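Local coordinates for protein histone-lysine N-methyltransferase, H3 lysine-9 specific SUVH4 (Arabidopsis thaliana, PDB 4QEO) that acts as a histone H3K9 methyltransferase that writes a mark of epigenetic silencing and binds methylated DNA, which couples histone methylation to DNA methylation, at residues Pro53-Gly58 with Gly87-Ser92; Pro105-Ile110 with Val163-Thr168; Phe332-His337 with Cys344-Ser349. All coordinates share one frame; numbering follows the deposited sequence.

Contact 1: Pro53-Gly58 with Gly87-Ser92; sequences PRKIIG and GIDYMS. With nucleotides of chain C; nucleotides of chain B.
K55 lays its aliphatic chain across the strand 88-91. Its CB rests on M91 CG at 3.8 Å, while CE reaches Y90 O (3.2 Å) and D89 OD1 (3.4 Å). The extended side chain of M91 brings its CE close to K55 O and 4.0 Å from I57 CG1, M91 and I57 crossing at about a right angle. No direct hydrogen bond joins the segments; waters do. A bend at the end of K55 (chi4 63°) turns NZ to a water at 2.6 Å within hydrogen-bonding reach of D89 OD1 and, weakly, of OP1 of DA11 of chain C; D89 OD2 is held by N82 N. A second water accepts from S92 N, donates to Y90 O, lies very close to OP2 of the same DA11 and takes a weak bond from K55 NZ. A leucine in place of K55 would probably leave D89 and the nearby phosphate without their positive neighbour and the first water without its donor. OP1 of DC12 of chain C lies at the Y90 ring edge, and G87 N donates to OP1 of 5CM7 of chain B (2.9 Å, 177°). This belongs to the DNA-binding face of the SRA domain, beside its methylated cytosine.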
loop_
_atom_site.group_PDB
_atom_site.type_symbol
_atom_site.label_atom_id
_atom_site.label_comp_id
_atom_site.label_asym_id
_atom_site.label_seq_id
_atom_site.Cartn_x
_atom_site.Cartn_y
_atom_site.Cartn_z
ATOM N N PRO A 53 4.415 9.439 -18.968
ATOM C CA PRO A 53 3.347 9.718 -19.937
ATOM C C PRO A 53 3.680 9.282 -21.360
ATOM O O PRO A 53 2.780 9.274 -22.213
ATOM C CB PRO A 53 3.228 11.243 -19.882
ATOM C CG PRO A 53 4.604 11.698 -19.571
ATOM C CD PRO A 53 5.190 10.653 -18.645
ATOM N N ARG A 54 4.939 8.930 -21.613
ATOM C CA ARG A 54 5.339 8.389 -22.915
ATOM C C ARG A 54 5.827 6.957 -22.744
ATOM O O ARG A 54 6.325 6.576 -21.678
ATOM C CB ARG A 54 6.452 9.230 -23.551
ATOM C CG ARG A 54 6.089 10.697 -23.825
ATOM C CD ARG A 54 5.183 10.841 -25.045
ATOM N NE ARG A 54 5.869 10.497 -26.290
ATOM C CZ ARG A 54 5.246 10.263 -27.441
ATOM N NH1 ARG A 54 3.923 10.334 -27.502
ATOM N NH2 ARG A 54 5.940 9.954 -28.531
ATOM N N LYS A 55 5.707 6.171 -23.802
ATOM C CA LYS A 55 6.122 4.780 -23.736
ATOM C C LYS A 55 7.630 4.605 -23.609
ATOM O O LYS A 55 8.410 5.442 -24.062
ATOM C CB LYS A 55 5.524 3.994 -24.894
ATOM C CG LYS A 55 4.027 3.939 -24.730
ATOM C CD LYS A 55 3.383 2.976 -25.644
ATOM C CE LYS A 55 1.986 2.691 -25.163
ATOM N NZ LYS A 55 1.175 3.910 -25.199
ATOM N N ILE A 56 8.014 3.529 -22.934
ATOM C CA ILE A 56 9.405 3.254 -22.613
ATOM C C ILE A 56 9.679 1.774 -22.886
ATOM O O ILE A 56 8.908 0.901 -22.472
ATOM C CB ILE A 56 9.711 3.585 -21.126
ATOM C CG1 ILE A 56 9.537 5.089 -20.863
ATOM C CG2 ILE A 56 11.108 3.125 -20.737
ATOM C CD1 ILE A 56 9.576 5.464 -19.379
ATOM N N ILE A 57 10.757 1.504 -23.611
ATOM C CA ILE A 57 11.248 0.138 -23.777
ATOM C C ILE A 57 12.150 -0.226 -22.616
ATOM O O ILE A 57 13.057 0.527 -22.289
ATOM C CB ILE A 57 12.100 0.020 -25.055
ATOM C CG1 ILE A 57 11.202 0.119 -26.285
ATOM C CG2 ILE A 57 12.885 -1.300 -25.065
ATOM C CD1 ILE A 57 11.974 0.391 -27.581
ATOM N N GLY A 58 11.920 -1.366 -21.989
ATOM C CA GLY A 58 12.787 -1.788 -20.900
ATOM C C GLY A 58 12.217 -1.467 -19.530
ATOM O O GLY A 58 11.007 -1.358 -19.368
ATOM N N GLY A 87 -4.223 -6.480 -23.271
ATOM C CA GLY A 87 -3.094 -7.257 -22.793
ATOM C C GLY A 87 -1.774 -6.722 -23.308
ATOM O O GLY A 87 -0.741 -6.823 -22.640
ATOM N N ILE A 88 -1.803 -6.130 -24.494
ATOM C CA ILE A 88 -0.576 -5.688 -25.136
ATOM C C ILE A 88 -0.527 -4.172 -25.282
ATOM O O ILE A 88 -1.377 -3.570 -25.947
ATOM C CB ILE A 88 -0.417 -6.304 -26.547
ATOM C CG1 ILE A 88 -0.493 -7.842 -26.475
ATOM C CG2 ILE A 88 0.914 -5.845 -27.158
ATOM C CD1 ILE A 88 -0.595 -8.541 -27.859
ATOM N N ASP A 89 0.490 -3.570 -24.676
ATOM C CA ASP A 89 0.744 -2.144 -24.804
ATOM C C ASP A 89 1.933 -1.924 -25.743
ATOM O O ASP A 89 2.985 -2.560 -25.595
ATOM C CB ASP A 89 1.041 -1.554 -23.416
ATOM C CG ASP A 89 0.668 -0.090 -23.335
ATOM O OD1 ASP A 89 -0.238 0.320 -24.100
ATOM O OD2 ASP A 89 1.263 0.635 -22.514
ATOM N N TYR A 90 1.761 -1.049 -26.729
ATOM C CA TYR A 90 2.815 -0.845 -27.725
ATOM C C TYR A 90 2.957 0.588 -28.207
ATOM O O TYR A 90 2.035 1.392 -28.094
ATOM C CB TYR A 90 2.607 -1.772 -28.920
ATOM C CG TYR A 90 1.326 -1.558 -29.718
ATOM C CD1 TYR A 90 1.310 -0.705 -30.807
ATOM C CD2 TYR A 90 0.147 -2.230 -29.390
ATOM C CE1 TYR A 90 0.173 -0.521 -31.559
ATOM C CE2 TYR A 90 -1.017 -2.049 -30.142
ATOM C CZ TYR A 90 -0.984 -1.191 -31.228
ATOM O OH TYR A 90 -2.093 -0.988 -31.999
ATOM N N MET A 91 4.142 0.907 -28.707
ATOM C CA MET A 91 4.398 2.182 -29.355
ATOM C C MET A 91 3.769 2.112 -30.717
ATOM O O MET A 91 4.103 1.221 -31.508
ATOM C CB MET A 91 5.906 2.416 -29.520
ATOM C CG MET A 91 6.657 2.658 -28.219
ATOM S SD MET A 91 8.426 2.734 -28.583
ATOM C CE MET A 91 8.990 3.369 -27.017
ATOM N N SER A 92 2.861 3.047 -30.980
ATOM C CA SER A 92 2.202 3.164 -32.278
ATOM C C SER A 92 3.120 3.881 -33.260
ATOM O O SER A 92 4.239 4.262 -32.905
ATOM C CB SER A 92 0.923 3.982 -32.125
ATOM O OG SER A 92 1.247 5.342 -31.852
ATOM P P DA C 11 -2.293 4.067 -28.650
ATOM O OP1 DA C 11 -3.192 3.349 -27.790
ATOM O OP2 DA C 11 -0.936 4.329 -28.250
ATOM O "O5'" DA C 11 -2.417 3.422 -30.089
ATOM C "C5'" DA C 11 -3.236 2.288 -30.313
ATOM C "C4'" DA C 11 -3.705 2.245 -31.748
ATOM O "O4'" DA C 11 -4.942 2.963 -31.863
ATOM C "C3'" DA C 11 -2.755 2.875 -32.761
ATOM O "O3'" DA C 11 -2.717 2.047 -33.916
ATOM C "C2'" DA C 11 -3.400 4.208 -33.073
ATOM C "C1'" DA C 11 -4.869 3.892 -32.917
ATOM N N9 DA C 11 -5.722 5.020 -32.568
ATOM C C8 DA C 11 -5.347 6.260 -32.124
ATOM N N7 DA C 11 -6.353 7.059 -31.880
ATOM C C5 DA C 11 -7.468 6.296 -32.191
ATOM C C6 DA C 11 -8.841 6.571 -32.150
ATOM N N6 DA C 11 -9.349 7.738 -31.763
ATOM N N1 DA C 11 -9.687 5.599 -32.538
ATOM C C2 DA C 11 -9.178 4.430 -32.930
ATOM N N3 DA C 11 -7.908 4.051 -33.013
ATOM C C4 DA C 11 -7.093 5.041 -32.619
ATOM N N1 5CM B 7 -4.966 -11.319 -21.863
ATOM C C2 5CM B 7 -4.426 -12.568 -21.535
ATOM N N3 5CM B 7 -3.664 -13.259 -22.384
ATOM C C4 5CM B 7 -3.388 -12.793 -23.571
ATOM C C5 5CM B 7 -3.944 -11.495 -23.938
ATOM C C5A 5CM B 7 -3.658 -10.949 -25.285
ATOM C C6 5CM B 7 -4.739 -10.819 -23.051
ATOM O O2 5CM B 7 -4.611 -13.052 -20.457
ATOM N N4 5CM B 7 -2.648 -13.445 -24.424
ATOM C "C1'" 5CM B 7 -5.852 -10.660 -20.931
ATOM C "C2'" 5CM B 7 -5.711 -9.182 -20.613
ATOM C "C3'" 5CM B 7 -7.132 -8.840 -20.233
ATOM C "C4'" 5CM B 7 -7.925 -9.621 -21.261
ATOM O "O4'" 5CM B 7 -7.139 -10.762 -21.505
ATOM O "O3'" 5CM B 7 -7.474 -9.361 -18.960
ATOM C "C5'" 5CM B 7 -8.295 -8.865 -22.541
ATOM O "O5'" 5CM B 7 -7.238 -8.273 -23.251
ATOM P P 5CM B 7 -7.267 -8.039 -24.792
ATOM O OP1 5CM B 7 -5.939 -7.727 -25.200
ATOM O OP2 5CM B 7 -7.996 -9.078 -25.424
ATOM P P DC C 12 -1.571 2.172 -34.950
ATOM O OP1 DC C 12 -0.898 0.918 -34.838
ATOM O OP2 DC C 12 -0.831 3.411 -34.955
ATOM O "O5'" DC C 12 -2.484 2.152 -36.232
ATOM C "C5'" DC C 12 -3.637 1.331 -36.239
ATOM C "C4'" DC C 12 -4.706 2.034 -37.033
ATOM O "O4'" DC C 12 -5.262 3.115 -36.254
ATOM C "C3'" DC C 12 -4.189 2.673 -38.327
ATOM O "O3'" DC C 12 -5.046 2.265 -39.388
ATOM C "C2'" DC C 12 -4.373 4.158 -38.090
ATOM C "C1'" DC C 12 -5.560 4.132 -37.164
ATOM N N1 DC C 12 -5.828 5.366 -36.427
ATOM C C2 DC C 12 -7.151 5.721 -36.179
ATOM O O2 DC C 12 -8.052 4.950 -36.524
ATOM N N3 DC C 12 -7.416 6.887 -35.557
ATOM C C4 DC C 12 -6.418 7.696 -35.209
ATOM N N4 DC C 12 -6.725 8.832 -34.587
ATOM C C5 DC C 12 -5.059 7.363 -35.460
ATOM C C6 DC C 12 -4.813 6.212 -36.091
HETATM O O HOH W 1 1.591 4.437 -28.563
HETATM O O HOH W 2 -1.196 2.953 -25.132
#

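Contact 2: Pro105-Ile110 with Val163-Thr168; sequences PLAVSI and VPVRVT
R166 leaves its strand with CG beside the backbone N (chi1 -64°) and folds back at chi3 (-67°), which brings the guanidinium over V108 O; that oxygen stands 3.6 Å above the centre of the guanidinium plane. R166 NH2 also rests 3.7 Å from V108 CG2, and S109 CB meets the group obliquely. The outer nitrogens are engaged further on: NH1 with the carbonyls of I56 and G58, NH2 with that of F80, whose ring makes a cation-pi contact. V108 O accepts two hydrogen bonds, from R166 N at 2.9 Å, the donor standing above the carbonyl plane, and from a water that also donates to P164 O. I110 N then donates to R166 O (2.8 Å), nearly along the C=O axis, and I110 O takes T168 N. These bonds set the parallel pairing of S109 with R166 and of I110 with V167, which joins the strands 106-112 and 165-172 of the SRA sheet. On its other side the strand 106-112 has a classic beta bulge, where V108 and S109 both face D89. Opposite the R166 face, I110 has CG1 between its backbone N and carbonyl carbon (chi1 65°), a placing that lays I110 CG1 along V167 CG2 (3.8 Å) and sends I110 CG2 across to V165 CG1 (3.7 Å). A107 CB touches V165 CG2, and A107 O is buried without a polar partner. On the R166 face, a water joins S109 OG, which also bonds H81, to T168 OG1 and I110 O.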
loop_
_atom_site.group_PDB
_atom_site.type_symbol
_atom_site.label_atom_id
_atom_site.label_comp_id
_atom_site.label_asym_id
_atom_site.label_seq_id
_atom_site.Cartn_x
_atom_site.Cartn_y
_atom_site.Cartn_z
ATOM N N PRO A 105 4.875 -0.698 -35.381
ATOM C CA PRO A 105 4.748 -0.569 -33.922
ATOM C C PRO A 105 5.673 -1.515 -33.180
ATOM O O PRO A 105 6.120 -2.516 -33.756
ATOM C CB PRO A 105 3.294 -0.977 -33.665
ATOM C CG PRO A 105 2.982 -1.927 -34.805
ATOM C CD PRO A 105 3.699 -1.351 -35.983
ATOM N N LEU A 106 5.960 -1.196 -31.920
ATOM C CA LEU A 106 6.806 -2.068 -31.099
ATOM C C LEU A 106 6.148 -2.289 -29.763
ATOM O O LEU A 106 5.775 -1.332 -29.110
ATOM C CB LEU A 106 8.154 -1.411 -30.805
ATOM C CG LEU A 106 9.341 -1.546 -31.734
ATOM C CD1 LEU A 106 10.470 -0.717 -31.151
ATOM C CD2 LEU A 106 9.739 -3.023 -31.911
ATOM N N ALA A 107 6.037 -3.529 -29.319
ATOM C CA ALA A 107 5.437 -3.777 -28.010
ATOM C C ALA A 107 6.418 -3.423 -26.894
ATOM O O ALA A 107 7.644 -3.546 -27.078
ATOM C CB ALA A 107 5.000 -5.238 -27.907
ATOM N N VAL A 108 5.898 -2.961 -25.750
ATOM C CA VAL A 108 6.749 -2.666 -24.599
ATOM C C VAL A 108 6.323 -3.386 -23.325
ATOM O O VAL A 108 7.139 -3.570 -22.434
ATOM C CB VAL A 108 6.870 -1.147 -24.302
ATOM C CG1 VAL A 108 7.469 -0.427 -25.521
ATOM C CG2 VAL A 108 5.521 -0.537 -23.881
ATOM N N SER A 109 5.059 -3.809 -23.255
ATOM C CA SER A 109 4.504 -4.375 -22.017
ATOM C C SER A 109 3.315 -5.281 -22.325
ATOM O O SER A 109 2.409 -4.901 -23.087
ATOM C CB SER A 109 4.090 -3.244 -21.045
ATOM O OG SER A 109 3.464 -3.761 -19.873
ATOM N N ILE A 110 3.322 -6.486 -21.752
ATOM C CA ILE A 110 2.162 -7.364 -21.876
ATOM C C ILE A 110 1.664 -7.804 -20.514
ATOM O O ILE A 110 2.408 -7.820 -19.550
ATOM C CB ILE A 110 2.440 -8.626 -22.752
ATOM C CG1 ILE A 110 3.485 -9.519 -22.069
ATOM C CG2 ILE A 110 2.909 -8.200 -24.142
ATOM C CD1 ILE A 110 3.654 -10.878 -22.719
ATOM N N VAL A 163 13.965 -6.495 -29.203
ATOM C CA VAL A 163 13.470 -5.526 -28.213
ATOM C C VAL A 163 12.693 -6.252 -27.129
ATOM O O VAL A 163 11.732 -6.958 -27.425
ATOM C CB VAL A 163 12.544 -4.485 -28.888
ATOM C CG1 VAL A 163 11.847 -3.564 -27.841
ATOM C CG2 VAL A 163 13.333 -3.672 -29.884
ATOM N N PRO A 164 13.110 -6.095 -25.862
ATOM C CA PRO A 164 12.450 -6.825 -24.786
ATOM C C PRO A 164 11.114 -6.217 -24.407
ATOM O O PRO A 164 10.853 -5.027 -24.625
ATOM C CB PRO A 164 13.417 -6.670 -23.612
ATOM C CG PRO A 164 14.112 -5.412 -23.877
ATOM C CD PRO A 164 14.219 -5.267 -25.367
ATOM N N VAL A 165 10.282 -7.056 -23.813
ATOM C CA VAL A 165 8.939 -6.669 -23.409
ATOM C C VAL A 165 8.836 -6.894 -21.901
ATOM O O VAL A 165 9.340 -7.908 -21.397
ATOM C CB VAL A 165 7.893 -7.542 -24.196
ATOM C CG1 VAL A 165 6.535 -7.374 -23.668
ATOM C CG2 VAL A 165 7.886 -7.151 -25.683
ATOM N N ARG A 166 8.216 -5.953 -21.183
ATOM C CA ARG A 166 7.872 -6.167 -19.782
ATOM C C ARG A 166 6.727 -7.146 -19.708
ATOM O O ARG A 166 5.791 -7.067 -20.496
ATOM C CB ARG A 166 7.455 -4.848 -19.091
ATOM C CG ARG A 166 8.582 -3.808 -19.022
ATOM C CD ARG A 166 8.165 -2.594 -18.130
ATOM N NE ARG A 166 7.081 -1.812 -18.731
ATOM C CZ ARG A 166 7.229 -0.989 -19.767
ATOM N NH1 ARG A 166 8.418 -0.841 -20.334
ATOM N NH2 ARG A 166 6.182 -0.298 -20.228
ATOM N N VAL A 167 6.803 -8.071 -18.758
ATOM C CA VAL A 167 5.775 -9.089 -18.603
ATOM C C VAL A 167 5.235 -9.015 -17.173
ATOM O O VAL A 167 5.993 -9.013 -16.199
ATOM C CB VAL A 167 6.317 -10.514 -18.910
ATOM C CG1 VAL A 167 5.273 -11.553 -18.545
ATOM C CG2 VAL A 167 6.719 -10.621 -20.384
ATOM N N THR A 168 3.915 -8.929 -17.072
ATOM C CA THR A 168 3.227 -8.794 -15.794
ATOM C C THR A 168 2.156 -9.865 -15.692
ATOM O O THR A 168 1.410 -10.096 -16.647
ATOM C CB THR A 168 2.591 -7.394 -15.674
ATOM O OG1 THR A 168 3.634 -6.406 -15.693
ATOM C CG2 THR A 168 1.759 -7.263 -14.371
HETATM O O HOH W 3 9.909 -3.048 -22.950
HETATM O O HOH W 4 4.120 -5.796 -18.294
#

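Contact 3: Phe332-His337 with Cys344-Ser349; sequences FECGPH and CVNRTS. With ZN (zinc ion), chain G; ZN (zinc ion), chain F.
C334 and C344 turn their sulfurs onto one zinc ion, SG at 2.2 Å and 2.4 Å respectively, with C298 and C340 completing the site. C334 SG also reaches a second zinc ion, shared with C292, C306 and C338. N346 sits alongside: its ND2 donates to F332 O (3.0 Å) in the carbonyl plane on a lone pair, and gives a weak bond to C334 SG that may ease the charge on this thiolate. N346 O returns the grip by accepting C334 N, the donor lying above the carbonyl plane, whereas the buried OD1 has no partner. Such a cysteine shared between metals belongs to the triangular three-zinc cluster of the pre-SET domain. R347 stretches straight from CG to NE (chi2 and chi3 both 177°) beside C334, laying one guanidinium face over C334 CB, off-centre toward the rim. Its NH2 donates to G335 O at 2.8 Å, tilted from the guanidinium plane; NH1 adds a weak bond to the same oxygen. E333 extends toward S349 instead, and its OE2 receives both S349 N (2.9 Å) and S349 OG (2.8 Å) on its syn side but from opposite faces of the carboxylate. Its OE1 turns to R483 in a salt bridge and to Q350.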
loop_
_atom_site.group_PDB
_atom_site.type_symbol
_atom_site.label_atom_id
_atom_site.label_comp_id
_atom_site.label_asym_id
_atom_site.label_seq_id
_atom_site.Cartn_x
_atom_site.Cartn_y
_atom_site.Cartn_z
ATOM N N PHE A 332 -12.152 13.948 12.757
ATOM C CA PHE A 332 -13.163 13.995 13.807
ATOM C C PHE A 332 -14.101 12.806 13.694
ATOM O O PHE A 332 -14.998 12.782 12.850
ATOM C CB PHE A 332 -13.972 15.286 13.727
ATOM C CG PHE A 332 -13.205 16.520 14.122
ATOM C CD1 PHE A 332 -13.103 16.897 15.452
ATOM C CD2 PHE A 332 -12.609 17.317 13.162
ATOM C CE1 PHE A 332 -12.411 18.045 15.819
ATOM C CE2 PHE A 332 -11.917 18.466 13.520
ATOM C CZ PHE A 332 -11.821 18.830 14.851
ATOM N N GLU A 333 -13.880 11.818 14.547
ATOM C CA GLU A 333 -14.689 10.620 14.541
ATOM C C GLU A 333 -15.881 10.749 15.472
ATOM O O GLU A 333 -15.873 11.540 16.426
ATOM C CB GLU A 333 -13.855 9.406 14.947
ATOM C CG GLU A 333 -13.011 8.831 13.814
ATOM C CD GLU A 333 -12.287 7.544 14.191
ATOM O OE1 GLU A 333 -12.413 7.081 15.346
ATOM O OE2 GLU A 333 -11.584 6.990 13.326
ATOM N N CYS A 334 -16.900 9.952 15.185
ATOM C CA CYS A 334 -18.014 9.779 16.096
ATOM C C CYS A 334 -17.499 9.211 17.422
ATOM O O CYS A 334 -16.504 8.472 17.464
ATOM C CB CYS A 334 -19.082 8.878 15.471
ATOM S SG CYS A 334 -19.972 9.624 14.046
ATOM N N GLY A 335 -18.167 9.584 18.508
ATOM C CA GLY A 335 -17.700 9.243 19.838
ATOM C C GLY A 335 -18.772 8.661 20.743
ATOM O O GLY A 335 -19.820 8.233 20.276
ATOM N N PRO A 336 -18.501 8.641 22.052
ATOM C CA PRO A 336 -19.335 8.020 23.090
ATOM C C PRO A 336 -20.781 8.538 23.146
ATOM O O PRO A 336 -21.692 7.773 23.486
ATOM C CB PRO A 336 -18.590 8.378 24.385
ATOM C CG PRO A 336 -17.153 8.487 23.952
ATOM C CD PRO A 336 -17.228 9.151 22.599
ATOM N N HIS A 337 -20.987 9.811 22.823
ATOM C CA HIS A 337 -22.328 10.383 22.839
ATOM C C HIS A 337 -23.052 10.416 21.491
ATOM O O HIS A 337 -24.193 10.882 21.420
ATOM C CB HIS A 337 -22.322 11.784 23.479
ATOM C CG HIS A 337 -22.041 11.764 24.945
ATOM N ND1 HIS A 337 -20.862 12.233 25.484
ATOM C CD2 HIS A 337 -22.764 11.284 25.983
ATOM C CE1 HIS A 337 -20.883 12.066 26.794
ATOM N NE2 HIS A 337 -22.027 11.494 27.121
ATOM N N CYS A 344 -20.620 2.472 12.388
ATOM C CA CYS A 344 -20.528 3.751 11.677
ATOM C C CYS A 344 -19.171 3.896 11.005
ATOM O O CYS A 344 -18.137 3.597 11.607
ATOM C CB CYS A 344 -20.762 4.942 12.623
ATOM S SG CYS A 344 -20.572 6.548 11.794
ATOM N N VAL A 345 -19.166 4.350 9.757
ATOM C CA VAL A 345 -17.900 4.447 9.019
ATOM C C VAL A 345 -17.045 5.575 9.601
ATOM O O VAL A 345 -15.805 5.541 9.545
ATOM C CB VAL A 345 -18.139 4.602 7.505
ATOM C CG1 VAL A 345 -16.824 4.565 6.730
ATOM C CG2 VAL A 345 -19.035 3.480 7.022
ATOM N N ASN A 346 -17.713 6.539 10.232
ATOM C CA ASN A 346 -16.985 7.598 10.914
ATOM C C ASN A 346 -16.459 7.174 12.292
ATOM O O ASN A 346 -16.027 8.003 13.078
ATOM C CB ASN A 346 -17.790 8.896 10.987
ATOM C CG ASN A 346 -16.897 10.118 11.100
ATOM O OD1 ASN A 346 -15.880 10.214 10.424
ATOM N ND2 ASN A 346 -17.247 11.035 11.995
ATOM N N ARG A 347 -16.483 5.872 12.556
ATOM C CA ARG A 347 -15.735 5.300 13.661
ATOM C C ARG A 347 -14.628 4.368 13.140
ATOM O O ARG A 347 -14.186 3.481 13.864
ATOM C CB ARG A 347 -16.672 4.509 14.584
ATOM C CG ARG A 347 -17.818 5.332 15.192
ATOM C CD ARG A 347 -18.716 4.439 16.033
ATOM N NE ARG A 347 -19.802 5.146 16.718
ATOM C CZ ARG A 347 -19.692 5.697 17.925
ATOM N NH1 ARG A 347 -18.537 5.668 18.570
ATOM N NH2 ARG A 347 -20.740 6.288 18.492
ATOM N N THR A 348 -14.186 4.561 11.896
ATOM C CA THR A 348 -13.190 3.646 11.298
ATOM C C THR A 348 -12.015 3.183 12.189
ATOM O O THR A 348 -11.781 1.979 12.304
ATOM C CB THR A 348 -12.685 4.167 9.943
ATOM O OG1 THR A 348 -13.764 4.114 9.005
ATOM C CG2 THR A 348 -11.508 3.315 9.411
ATOM N N SER A 349 -11.312 4.103 12.855
ATOM C CA SER A 349 -10.135 3.698 13.634
ATOM C C SER A 349 -10.456 3.037 14.975
ATOM O O SER A 349 -9.553 2.583 15.681
ATOM C CB SER A 349 -9.176 4.871 13.852
ATOM O OG SER A 349 -9.662 5.739 14.850
HETATM ZN ZN ZN G . -21.424 8.058 13.424
HETATM ZN ZN ZN F . -21.034 11.402 15.411
#

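Overall arrangement
Contacts 1 and 2 belong to the same SRA sheet and touch, M91 N meeting L106 O and I56 O meeting R166 NH1, with centres about 7 Å apart. Contact 2 is buried, built of main-chain bonds between parallel strands and aliphatic packing; contact 1 is its partly buried neighbour toward the DNA, where a loop meets the strand 88-91 through hydrocarbon and bridging waters. Contact 3 lies on the opposite side of the chain's centre, its centre about 45 Å and 48 Å from those of contacts 1 and 2, in the pre-SET region. Also buried, it has little regular strand and relies on zinc-thiolate bonds and side-chain hydrogen bonds.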